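Local coordinates for protein pyruvate kinase 1 (Trypanosoma brucei brucei, PDB 4KCT) that catalyses the transfer of a phosphoryl group from phosphoenolpyruvate to ADP, yielding pyruvate and ATP, and also has an intrinsic decarboxylase activity, at residues Ser212-Arg215 and Gln219-Glu222; Gln247-Ile252 and Asn257-Ala262; Met280-Lys285 and Lys291-Ala296. All coordinates share one frame; numbering follows the deposited sequence.

All three contacts pair a helix with a barrel strand or the loop that leaves one, and all are buried, yet their chemistry changes with position around the barrel. Contact 1 lies just beyond the end of a strand and combines an amide-to-backbone bond with a small apolar patch. Contacts 2 and 3 lie on the barrel wall and are purely apolar. They share the sheet through the neighbouring strands 258-262 and 293-296, and their helices are tied by a salt bridge between Asp250 and Lys285. Contact 2 also touches contact 1, whereas contacts 1 and 3 are separated, with centres about 17 Å apart.

Contact 1 (Ser212-Arg215 and Gln219-Glu222); sequences SFIR and QVRE
Gln219 reaches back from its helix to the loop that precedes it, and its OE1 accepts the backbone N-H of Arg215 at 2.9 Å from that nitrogen. The bond is moderately straight, 157° at the hydrogen, with the donor tilted 33° from the plane of the carbonyl. Gln219 can span the gap because CG lies anti to its carbonyl carbon (chi1 -65°) and the chain then runs extended to the amide. Beside this polar link, Ile214 and Val220 meet methyl to methyl, CG2 against CG2 at 3.6 Å, with the two side chains crossing at about a right angle. Ile214 CD1 also lies 4.2 Å from Gln219 CB, a looser touch.

The setting is the fourth beta-alpha unit of a TIM barrel: residues 212-215 leave strand 208-211 at its C-terminal end, the side on which these enzymes carry the active site, and helix 217-227 turns back along the outer wall. Ile214 and Val220 also touch strand 235-240 and helix 249-255.

Arg215 is deposited in two conformers. In the one described, the guanidinium comes too close to the Gln219 amide, and its placing is therefore doubtful. With that reservation, this copy has NE donating to O of Phe213 at 2.8 Å, in the guanidinium plane, while NH2 and NH1 bond to the backbone O atoms of Leu187 and Pro188. Farther out, Thr216 OG1 receives the N-H of Gln219, Phe213 N donates to OE2 of Glu241, a magnesium ligand, and Ser212 OG pairs with Lys239 of the pyruvate pocket.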
loop_
_atom_site.group_PDB
_atom_site.type_symbol
_atom_site.label_atom_id
_atom_site.label_comp_id
_atom_site.label_asym_id
_atom_site.label_seq_id
_atom_site.Cartn_x
_atom_site.Cartn_y
_atom_site.Cartn_z
ATOM N N SER A 212 20.976 21.642 27.378
ATOM C CA SER A 212 19.784 22.481 27.402
ATOM C C SER A 212 19.732 23.497 26.285
ATOM O O SER A 212 20.784 24.055 25.851
ATOM C CB SER A 212 19.638 23.182 28.754
ATOM O OG SER A 212 19.296 22.246 29.760
ATOM N N PHE A 213 18.511 23.740 25.815
ATOM C CA PHE A 213 18.214 24.845 24.879
ATOM C C PHE A 213 19.099 24.863 23.644
ATOM O O PHE A 213 19.566 25.930 23.215
ATOM C CB PHE A 213 18.290 26.214 25.599
ATOM C CG PHE A 213 16.944 26.818 25.861
ATOM C CD1 PHE A 213 16.273 27.513 24.847
ATOM C CD2 PHE A 213 16.253 26.523 27.048
ATOM C CE1 PHE A 213 14.978 27.989 25.048
ATOM C CE2 PHE A 213 14.962 27.005 27.258
ATOM C CZ PHE A 213 14.311 27.712 26.243
ATOM N N ILE A 214 19.230 23.716 22.993
ATOM C CA ILE A 214 19.990 23.660 21.748
ATOM C C ILE A 214 19.176 24.291 20.602
ATOM O O ILE A 214 18.044 23.861 20.302
ATOM C CB ILE A 214 20.398 22.201 21.410
ATOM C CG1 ILE A 214 21.401 21.671 22.471
ATOM C CG2 ILE A 214 20.988 22.106 20.000
ATOM C CD1 ILE A 214 22.726 22.447 22.556
ATOM N N ARG A 215 19.744 25.326 19.989
ATOM C CA ARG A 215 19.006 26.054 18.977
ATOM C C ARG A 215 19.498 25.757 17.572
ATOM O O ARG A 215 18.751 25.928 16.609
ATOM C CB ARG A 215 19.006 27.553 19.273
ATOM C CG ARG A 215 18.252 27.913 20.551
ATOM C CD ARG A 215 18.959 29.020 21.330
ATOM N NE ARG A 215 19.974 28.520 22.271
ATOM C CZ ARG A 215 21.043 29.224 22.649
ATOM N NH1 ARG A 215 21.904 28.736 23.543
ATOM N NH2 ARG A 215 21.221 30.443 22.164
ATOM N N GLN A 219 25.668 25.078 17.945
ATOM C CA GLN A 219 25.646 24.936 19.392
ATOM C C GLN A 219 25.999 23.527 19.875
ATOM O O GLN A 219 26.676 23.370 20.904
ATOM C CB GLN A 219 24.292 25.340 19.935
ATOM C CG GLN A 219 23.984 26.795 19.721
ATOM C CD GLN A 219 23.024 27.311 20.743
ATOM O OE1 GLN A 219 22.061 26.633 21.098
ATOM N NE2 GLN A 219 23.324 28.483 21.298
ATOM N N VAL A 220 25.487 22.500 19.198
ATOM C CA VAL A 220 25.900 21.123 19.536
ATOM C C VAL A 220 27.423 20.962 19.444
ATOM O O VAL A 220 28.055 20.407 20.349
ATOM C CB VAL A 220 25.226 20.071 18.632
ATOM C CG1 VAL A 220 25.622 18.676 19.079
ATOM C CG2 VAL A 220 23.697 20.229 18.667
ATOM N N ARG A 221 27.996 21.436 18.336
ATOM C CA ARG A 221 29.444 21.436 18.131
ATOM C C ARG A 221 30.229 22.190 19.200
ATOM O O ARG A 221 31.278 21.717 19.649
ATOM C CB ARG A 221 29.805 21.954 16.718
ATOM C CG ARG A 221 29.437 20.957 15.613
ATOM C CD ARG A 221 30.016 21.350 14.258
ATOM N NE ARG A 221 29.295 22.475 13.660
ATOM C CZ ARG A 221 28.164 22.356 12.956
ATOM N NH1 ARG A 221 27.595 23.435 12.444
ATOM N NH2 ARG A 221 27.614 21.153 12.747
ATOM N N GLU A 222 29.647 23.278 19.710
ATOM C CA GLU A 222 30.255 24.003 20.823
ATOM C C GLU A 222 30.232 23.235 22.120
ATOM O O GLU A 222 31.217 23.252 22.861
ATOM C CB GLU A 222 29.628 25.390 21.002
ATOM C CG GLU A 222 30.112 26.365 19.942
ATOM C CD GLU A 222 29.174 27.542 19.724
ATOM O OE1 GLU A 222 28.220 27.721 20.519
ATOM O OE2 GLU A 222 29.403 28.300 18.755
#

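Contact 2 (Gln247-Ile252 and Asn257-Ala262). With PYR (pyruvic acid), chain E.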
loop_
_atom_site.group_PDB
_atom_site.type_symbol
_atom_site.label_atom_id
_atom_site.label_comp_id
_atom_site.label_asym_id
_atom_site.label_seq_id
_atom_site.Cartn_x
_atom_site.Cartn_y
_atom_site.Cartn_z
ATOM N N GLN A 247 12.775 24.152 14.381
ATOM C CA GLN A 247 12.992 24.580 13.014
ATOM C C GLN A 247 14.291 23.985 12.461
ATOM O O GLN A 247 14.358 23.592 11.308
ATOM C CB GLN A 247 13.093 26.110 12.995
ATOM C CG GLN A 247 13.374 26.726 11.646
ATOM C CD GLN A 247 13.295 28.242 11.700
ATOM O OE1 GLN A 247 13.351 28.911 10.674
ATOM N NE2 GLN A 247 13.173 28.789 12.910
ATOM N N ASN A 248 15.315 23.906 13.302
ATOM C CA ASN A 248 16.614 23.398 12.882
ATOM C C ASN A 248 16.822 21.896 13.223
ATOM O O ASN A 248 17.950 21.430 13.285
ATOM C CB ASN A 248 17.737 24.244 13.527
ATOM C CG ASN A 248 17.712 25.688 13.059
ATOM O OD1 ASN A 248 17.407 25.947 11.916
ATOM N ND2 ASN A 248 17.953 26.639 13.982
ATOM N N ILE A 249 15.734 21.161 13.452
ATOM C CA ILE A 249 15.831 19.816 14.012
ATOM C C ILE A 249 16.715 18.861 13.161
ATOM O O ILE A 249 17.473 18.075 13.698
ATOM C CB ILE A 249 14.423 19.197 14.283
ATOM C CG1 ILE A 249 14.546 17.868 15.013
ATOM C CG2 ILE A 249 13.620 19.027 12.984
ATOM C CD1 ILE A 249 15.263 17.966 16.351
ATOM N N ASP A 250 16.615 18.936 11.833
ATOM C CA ASP A 250 17.392 18.017 10.981
ATOM C C ASP A 250 18.903 18.140 11.241
ATOM O O ASP A 250 19.614 17.136 11.375
ATOM C CB ASP A 250 17.123 18.299 9.495
ATOM C CG ASP A 250 15.717 17.901 9.066
ATOM O OD1 ASP A 250 15.063 17.112 9.780
ATOM O OD2 ASP A 250 15.293 18.327 7.966
ATOM N N SER A 251 19.408 19.363 11.197
ATOM C CA SER A 251 20.838 19.576 11.395
ATOM C C SER A 251 21.247 19.321 12.852
ATOM O O SER A 251 22.362 18.868 13.122
ATOM C CB SER A 251 21.247 20.995 10.963
ATOM O OG SER A 251 20.606 21.968 11.776
ATOM N N ILE A 252 20.355 19.604 13.796
ATOM C CA ILE A 252 20.634 19.261 15.182
ATOM C C ILE A 252 20.734 17.733 15.401
ATOM O O ILE A 252 21.668 17.256 16.036
ATOM C CB ILE A 252 19.614 19.901 16.146
ATOM C CG1 ILE A 252 19.803 21.423 16.137
ATOM C CG2 ILE A 252 19.775 19.340 17.581
ATOM C CD1 ILE A 252 18.611 22.187 16.705
ATOM N N ASN A 257 24.077 12.974 19.315
ATOM C CA ASN A 257 23.964 11.531 19.463
ATOM C C ASN A 257 22.502 11.120 19.695
ATOM O O ASN A 257 22.150 9.964 19.569
ATOM C CB ASN A 257 24.836 11.038 20.621
ATOM C CG ASN A 257 26.329 11.335 20.396
ATOM O OD1 ASN A 257 26.834 12.350 20.860
ATOM N ND2 ASN A 257 26.933 10.605 19.487
ATOM N N GLY A 258 21.677 12.077 20.077
ATOM C CA GLY A 258 20.281 11.783 20.454
ATOM C C GLY A 258 19.559 13.072 20.793
ATOM O O GLY A 258 20.160 14.158 20.749
ATOM N N ILE A 259 18.249 12.976 21.034
ATOM C CA ILE A 259 17.414 14.171 21.203
ATOM C C ILE A 259 16.527 13.982 22.437
ATOM O O ILE A 259 16.078 12.889 22.697
ATOM C CB ILE A 259 16.507 14.374 19.974
ATOM C CG1 ILE A 259 17.358 14.620 18.718
ATOM C CG2 ILE A 259 15.493 15.488 20.233
ATOM C CD1 ILE A 259 18.124 15.957 18.777
ATOM N N MET A 260 16.299 15.046 23.198
ATOM C CA MET A 260 15.203 15.029 24.158
ATOM C C MET A 260 14.144 16.027 23.760
ATOM O O MET A 260 14.441 17.164 23.458
ATOM C CB MET A 260 15.708 15.352 25.585
ATOM C CG MET A 260 14.560 15.443 26.572
ATOM S SD MET A 260 14.998 16.248 28.125
ATOM C CE MET A 260 16.338 15.198 28.681
ATOM N N VAL A 261 12.895 15.589 23.747
ATOM C CA VAL A 261 11.793 16.503 23.567
ATOM C C VAL A 261 11.456 17.116 24.921
ATOM O O VAL A 261 10.879 16.449 25.779
ATOM C CB VAL A 261 10.544 15.773 22.975
ATOM C CG1 VAL A 261 9.386 16.756 22.763
ATOM C CG2 VAL A 261 10.918 15.078 21.664
ATOM N N ALA A 262 11.977 18.316 25.171
ATOM C CA ALA A 262 11.970 18.877 26.513
ATOM C C ALA A 262 10.695 19.710 26.694
ATOM O O ALA A 262 10.680 20.905 26.419
ATOM C CB ALA A 262 13.214 19.732 26.732
HETATM C C PYR E . 12.051 20.713 30.069
HETATM O O PYR E . 11.054 19.957 29.904
HETATM O OXT PYR E . 11.983 21.931 29.738
HETATM C CA PYR E . 13.355 20.140 30.527
HETATM O O3 PYR E . 14.334 20.882 30.723
HETATM C CB PYR E . 13.507 18.644 30.641
#
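A single methyl group carries the whole contact: CD1 of Ile259 is the atom that meets both Ile252 and Ile249, and no hydrogen bond crosses between the segments. The motif is the beta-alpha-beta crossover of a TIM barrel, in which the short helix 249-255 joins strand 235-240 to its parallel neighbour 258-262 and lies against the outside of the sheet.

Ile252 comes the closer of the two helical residues. Its CG2 branch touches Ile259 CD1 at 3.9 Å, and the side chains stand roughly perpendicular. From one turn earlier, Ile249 meets the same methyl end to end, CD1 to CD1 at 4.3 Å, a looser approach. Ile259 presents this methyl because its CB points at the helix and its CG1 is swung anti to the carbonyl carbon (chi1 -63°). Within the helix the backbone bond from Ile252 N to Asn248 O, 3.1 Å, forms the turn that brings the two isoleucines to the same side. The area buried between the segments is small, 99 Å². Ile259 also touches Ile282 and Cys286 of helix 275-289, as well as Ile240 and Val293 of the flanking strands.

On the other side of the strand, Met260 and Ala262 line the pocket that holds pyruvate, which is hydrogen-bonded to Lys239 NZ, Thr297 OG1 and the backbone nitrogens of Gly264 and Asp265. Ala262 sets its CB 3.7 Å from the carboxylate carbon C of the ligand. Met260 extends with CG anti to the backbone N (chi1 176°), and its SD approaches the methyl carbon CB of pyruvate at 3.8 Å.

Contact 3 (Met280-Lys285 and Lys291-Ala296); sequences MCIISK and KPVICA
In the beta-alpha-beta crossover that links strands 258-262 and 293-296 of the TIM barrel, helix 275-289 packs on the outer face of the sheet, and Val293 is the strand residue that meets it. Both methyls of Val293 are engaged. CG1 faces CG2 of Ile283 at 4.0 Å, while CG2 lies 4.1 Å from CG1 of the same isoleucine, and the two branched side chains interlock with one turned squarely across the other. A torsion of the valine makes this double contact possible: CG1 sits between the backbone N and the carbonyl carbon (chi1 63°), leaving CG2 anti to the N and both methyls turned outward from the barrel.

Ile282 adds a more distant touch, CG2 to CG2 of Val293 at 4.4 Å, and also touches Val261 of the adjacent strand and Ile249 of helix 249-255. It therefore lies over both neighbouring strands, whereas Ile283 also packs against Asn323 of helix 311-323. No polar atom bridges the segments. The strand is held in the barrel by backbone bonds to its neighbours, and the helix by its own, such as Lys285 N to Cys281 O at 2.9 Å.

The far side of the helix belongs to the assembly: Ser284 OG bonds to Asn7 ND2 of a second subunit. On the inner side, where the helix backbone itself approaches the strand, the CG1 methyl of Val293 stands 4.2 Å from CA of Ile283.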
loop_
_atom_site.group_PDB
_atom_site.type_symbol
_atom_site.label_atom_id
_atom_site.label_comp_id
_atom_site.label_asym_id
_atom_site.label_seq_id
_atom_site.Cartn_x
_atom_site.Cartn_y
_atom_site.Cartn_z
ATOM N N MET A 280 5.571 14.581 17.843
ATOM C CA MET A 280 5.418 13.541 16.840
ATOM C C MET A 280 6.471 13.670 15.753
ATOM O O MET A 280 6.999 12.681 15.266
ATOM C CB MET A 280 4.033 13.622 16.203
ATOM C CG MET A 280 2.911 13.180 17.128
ATOM S SD MET A 280 1.314 13.661 16.410
ATOM C CE MET A 280 1.118 12.371 15.209
ATOM N N CYS A 281 6.658 14.889 15.278
ATOM C CA CYS A 281 7.621 15.163 14.215
ATOM C C CYS A 281 9.073 14.820 14.621
ATOM O O CYS A 281 9.742 14.065 13.941
ATOM C CB CYS A 281 7.530 16.626 13.808
ATOM S SG CYS A 281 8.780 17.079 12.590
ATOM N N ILE A 282 9.477 15.258 15.816
ATOM C CA ILE A 282 10.830 15.037 16.297
ATOM C C ILE A 282 11.090 13.545 16.574
ATOM O O ILE A 282 12.124 12.994 16.165
ATOM C CB ILE A 282 11.101 15.864 17.555
ATOM C CG1 ILE A 282 11.160 17.362 17.209
ATOM C CG2 ILE A 282 12.377 15.415 18.239
ATOM C CD1 ILE A 282 11.052 18.246 18.450
ATOM N N ILE A 283 10.143 12.874 17.210
ATOM C CA ILE A 283 10.341 11.460 17.466
ATOM C C ILE A 283 10.501 10.677 16.162
ATOM O O ILE A 283 11.450 9.862 16.004
ATOM C CB ILE A 283 9.219 10.858 18.332
ATOM C CG1 ILE A 283 9.322 11.419 19.772
ATOM C CG2 ILE A 283 9.338 9.329 18.320
ATOM C CD1 ILE A 283 8.094 11.083 20.667
ATOM N N SER A 284 9.613 10.938 15.208
ATOM C CA SER A 284 9.674 10.231 13.919
ATOM C C SER A 284 10.963 10.537 13.165
ATOM O O SER A 284 11.573 9.641 12.601
ATOM C CB SER A 284 8.451 10.549 13.065
ATOM O OG SER A 284 7.289 9.955 13.691
ATOM N N LYS A 285 11.407 11.785 13.204
ATOM C CA LYS A 285 12.669 12.128 12.564
ATOM C C LYS A 285 13.838 11.378 13.202
ATOM O O LYS A 285 14.746 10.934 12.498
ATOM C CB LYS A 285 12.922 13.654 12.604
ATOM C CG LYS A 285 12.112 14.439 11.550
ATOM C CD LYS A 285 12.377 15.936 11.687
ATOM C CE LYS A 285 11.682 16.748 10.593
ATOM N NZ LYS A 285 12.361 16.591 9.287
ATOM N N LYS A 291 18.609 7.512 15.791
ATOM C CA LYS A 291 19.221 8.065 17.003
ATOM C C LYS A 291 18.206 8.108 18.143
ATOM O O LYS A 291 17.003 8.351 17.925
ATOM C CB LYS A 291 19.790 9.465 16.745
ATOM C CG LYS A 291 20.953 9.458 15.739
ATOM C CD LYS A 291 21.573 10.832 15.554
ATOM C CE LYS A 291 22.991 10.696 14.961
ATOM N NZ LYS A 291 23.477 11.984 14.442
ATOM N N PRO A 292 18.676 7.868 19.372
ATOM C CA PRO A 292 17.741 7.701 20.490
ATOM C C PRO A 292 17.006 9.009 20.825
ATOM O O PRO A 292 17.545 10.109 20.634
ATOM C CB PRO A 292 18.658 7.287 21.668
ATOM C CG PRO A 292 20.061 7.549 21.210
ATOM C CD PRO A 292 20.025 7.379 19.707
ATOM N N VAL A 293 15.759 8.887 21.221
ATOM C CA VAL A 293 14.948 10.062 21.537
ATOM C C VAL A 293 14.155 9.813 22.819
ATOM O O VAL A 293 13.710 8.691 23.069
ATOM C CB VAL A 293 14.033 10.505 20.347
ATOM C CG1 VAL A 293 13.003 9.419 19.971
ATOM C CG2 VAL A 293 13.311 11.838 20.670
ATOM N N ILE A 294 14.201 10.810 23.709
ATOM C CA ILE A 294 13.613 10.742 25.027
ATOM C C ILE A 294 12.433 11.730 25.050
ATOM O O ILE A 294 12.586 12.901 24.655
ATOM C CB ILE A 294 14.650 11.240 26.066
ATOM C CG1 ILE A 294 15.953 10.417 25.986
ATOM C CG2 ILE A 294 14.054 11.280 27.462
ATOM C CD1 ILE A 294 17.084 10.986 26.837
ATOM N N CYS A 295 11.274 11.273 25.502
ATOM C CA CYS A 295 10.152 12.190 25.791
ATOM C C CYS A 295 10.160 12.569 27.288
ATOM O O CYS A 295 10.290 11.700 28.140
ATOM C CB CYS A 295 8.813 11.520 25.416
ATOM S SG CYS A 295 7.379 12.649 25.566
ATOM N N ALA A 296 10.111 13.879 27.577
ATOM C CA ALA A 296 10.305 14.389 28.938
ATOM C C ALA A 296 9.134 15.286 29.428
ATOM O O ALA A 296 8.550 16.057 28.648
ATOM C CB ALA A 296 11.625 15.157 29.053
#